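Local coordinates for LPXTG cell wall surface protein (Streptococcus gordonii, PDB 7AVH) that probably forms part of a rod-like stalk of tandem SHIRT repeats that holds the adhesive end of this surface protein away from the bacterial cell wall, at residues A[88-93]-A[111-116]. Sequence-based numbering, arbitrary orientation.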
loop_
_atom_site.group_PDB
_atom_site.type_symbol
_atom_site.label_atom_id
_atom_site.label_comp_id
_atom_site.label_asym_id
_atom_site.label_seq_id
_atom_site.Cartn_x
_atom_site.Cartn_y
_atom_site.Cartn_z
ATOM N N ALA A 88 8.987 -9.187 -2.810
ATOM C CA ALA A 88 9.496 -10.566 -2.881
ATOM C C ALA A 88 10.511 -10.652 -3.986
ATOM O O ALA A 88 10.220 -10.296 -5.103
ATOM C CB ALA A 88 8.368 -11.531 -3.126
ATOM N N THR A 89 11.738 -11.071 -3.607
ATOM C CA THR A 89 12.846 -11.153 -4.546
ATOM C C THR A 89 13.219 -12.624 -4.785
ATOM O O THR A 89 12.788 -13.510 -4.053
ATOM C CB THR A 89 14.010 -10.343 -3.926
ATOM O OG1 THR A 89 14.350 -10.897 -2.655
ATOM C CG2 THR A 89 13.597 -8.869 -3.690
ATOM N N HIS A 90 14.087 -12.757 -5.789
ATOM C CA HIS A 90 14.498 -14.099 -6.264
ATOM C C HIS A 90 15.981 -14.099 -6.375
ATOM O O HIS A 90 16.654 -13.137 -6.706
ATOM C CB HIS A 90 13.828 -14.353 -7.639
ATOM C CG HIS A 90 12.342 -14.252 -7.671
ATOM N ND1 HIS A 90 11.682 -13.019 -7.725
ATOM C CD2 HIS A 90 11.372 -15.176 -7.664
ATOM C CE1 HIS A 90 10.394 -13.260 -7.757
ATOM N NE2 HIS A 90 10.122 -14.560 -7.677
ATOM N N GLU A 91 16.476 -15.356 -6.315
ATOM C CA GLU A 91 17.888 -15.662 -6.572
ATOM C C GLU A 91 17.971 -17.067 -7.188
ATOM O O GLU A 91 17.138 -17.876 -6.870
ATOM C CB GLU A 91 18.676 -15.661 -5.275
ATOM C CG GLU A 91 20.074 -16.166 -5.211
ATOM C CD GLU A 91 20.725 -16.170 -3.860
ATOM O OE1 GLU A 91 20.068 -15.846 -2.766
ATOM O OE2 GLU A 91 21.969 -16.459 -3.914
ATOM N N PHE A 92 18.943 -17.247 -8.044
ATOM C CA PHE A 92 19.238 -18.610 -8.567
ATOM C C PHE A 92 20.602 -19.067 -8.094
ATOM O O PHE A 92 21.554 -18.318 -7.983
ATOM C CB PHE A 92 19.268 -18.556 -10.079
ATOM C CG PHE A 92 17.963 -18.353 -10.786
ATOM C CD1 PHE A 92 16.746 -18.647 -10.217
ATOM C CD2 PHE A 92 17.981 -17.970 -12.119
ATOM C CE1 PHE A 92 15.544 -18.560 -10.946
ATOM C CE2 PHE A 92 16.796 -17.879 -12.857
ATOM C CZ PHE A 92 15.571 -18.192 -12.290
ATOM N N VAL A 93 20.635 -20.382 -7.876
ATOM C CA VAL A 93 21.892 -21.076 -7.494
ATOM C C VAL A 93 21.982 -22.372 -8.332
ATOM O O VAL A 93 20.968 -22.928 -8.743
ATOM C CB VAL A 93 21.898 -21.435 -5.985
ATOM C CG1 VAL A 93 21.936 -20.217 -5.095
ATOM C CG2 VAL A 93 20.800 -22.385 -5.571
ATOM N N ALA A 111 11.809 -10.752 -12.117
ATOM C CA ALA A 111 11.701 -9.442 -11.506
ATOM C C ALA A 111 11.231 -9.512 -10.047
ATOM O O ALA A 111 10.487 -10.423 -9.657
ATOM C CB ALA A 111 10.708 -8.628 -12.338
ATOM N N ASP A 112 11.593 -8.487 -9.271
ATOM C CA ASP A 112 11.023 -8.408 -7.927
ATOM C C ASP A 112 9.484 -8.192 -8.008
ATOM O O ASP A 112 8.999 -7.526 -8.954
ATOM C CB ASP A 112 11.581 -7.229 -7.169
ATOM C CG ASP A 112 13.031 -7.217 -6.872
ATOM O OD1 ASP A 112 13.677 -8.292 -7.077
ATOM O OD2 ASP A 112 13.530 -6.201 -6.392
ATOM N N GLN A 113 8.788 -8.825 -7.109
ATOM C CA GLN A 113 7.361 -8.541 -6.881
ATOM C C GLN A 113 7.280 -7.402 -5.876
ATOM O O GLN A 113 7.946 -7.422 -4.882
ATOM C CB GLN A 113 6.603 -9.728 -6.388
ATOM C CG GLN A 113 6.718 -10.942 -7.269
ATOM C CD GLN A 113 6.136 -12.126 -6.557
ATOM O OE1 GLN A 113 5.330 -12.019 -5.620
ATOM N NE2 GLN A 113 6.513 -13.299 -6.988
ATOM N N THR A 114 6.543 -6.381 -6.206
ATOM C CA THR A 114 6.460 -5.182 -5.341
ATOM C C THR A 114 5.046 -4.987 -4.824
ATOM O O THR A 114 4.080 -5.572 -5.280
ATOM C CB THR A 114 6.979 -3.995 -6.141
ATOM O OG1 THR A 114 6.109 -3.674 -7.227
ATOM C CG2 THR A 114 8.404 -4.104 -6.648
ATOM N N ASP A 115 4.984 -4.076 -3.840
ATOM C CA ASP A 115 3.702 -3.553 -3.286
ATOM C C ASP A 115 2.898 -4.671 -2.627
ATOM O O ASP A 115 1.679 -4.701 -2.713
ATOM C CB ASP A 115 2.876 -2.842 -4.356
ATOM C CG ASP A 115 3.684 -1.910 -5.223
ATOM O OD1 ASP A 115 3.979 -0.795 -4.746
ATOM O OD2 ASP A 115 4.049 -2.334 -6.370
ATOM N N LEU A 116 3.605 -5.627 -2.007
ATOM C CA LEU A 116 2.930 -6.733 -1.303
ATOM C C LEU A 116 2.500 -6.255 0.085
ATOM O O LEU A 116 3.286 -5.711 0.844
ATOM C CB LEU A 116 3.867 -7.931 -1.193
ATOM C CG LEU A 116 4.479 -8.470 -2.497
ATOM C CD1 LEU A 116 5.305 -9.700 -2.244
ATOM C CD2 LEU A 116 3.414 -8.721 -3.515
HETATM O O HOH W 1 13.575 -10.851 -8.030
#
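His-90 and Gln-113 both carry CG beside the backbone N and anti to the carbonyl carbon (chi1 -57° and -55°), which brings imidazole and carboxamide together on the face of the sheet that also holds Ala-88. The two side chains cross at about a right angle, with Gln-113 NE2 at the ring edge, 3.9 Å from His-90 NE2. They do not bond each other; instead both bond to the segment just after strand 121-122, His-90 NE2 to Thr-125 N and Gln-113 NE2 to Thr-123 O and Thr-125 OG1, so His-90 NE2 and Gln-113 NE2 are both satisfied and the imidazole is fixed in rotation. At another corner of the ring, a water lying in its plane 2.9 Å from His-90 ND1 donates to Asp-112 OD1 at 2.7 Å, linking the histidine to the carboxylate. That carboxylate runs alongside Thr-89, its OD1 3.4 Å from the methyl CG2, while Thr-89 OG1 bonds to His-157 and Ala-156 on the neighbouring strand. Between these two sets of side chains the backbones of Ala-88 and Gln-113 form an antiparallel hydrogen-bonded pair, Ala-88 N to Gln-113 O and Gln-113 N to Ala-88 O, each 2.9 Å. The Ala-88 methyl packs on Leu-116 CD1 at 3.7 Å, with Phe-158 also touching it. Past the pair, strand 113-117 bends through a G1 beta bulge in which Asp-115 and Leu-116 both face Tyr-86, and Thr-114 OG1 donates to Asp-115 OD2 from above the carboxylate plane. Residues 88-93 thus have strand 113-117 antiparallel at their start and strand 156-166 running parallel to them, joining the first, second and last strands of the second SHIRT domain, in keeping with its place in the ubiquitin clan.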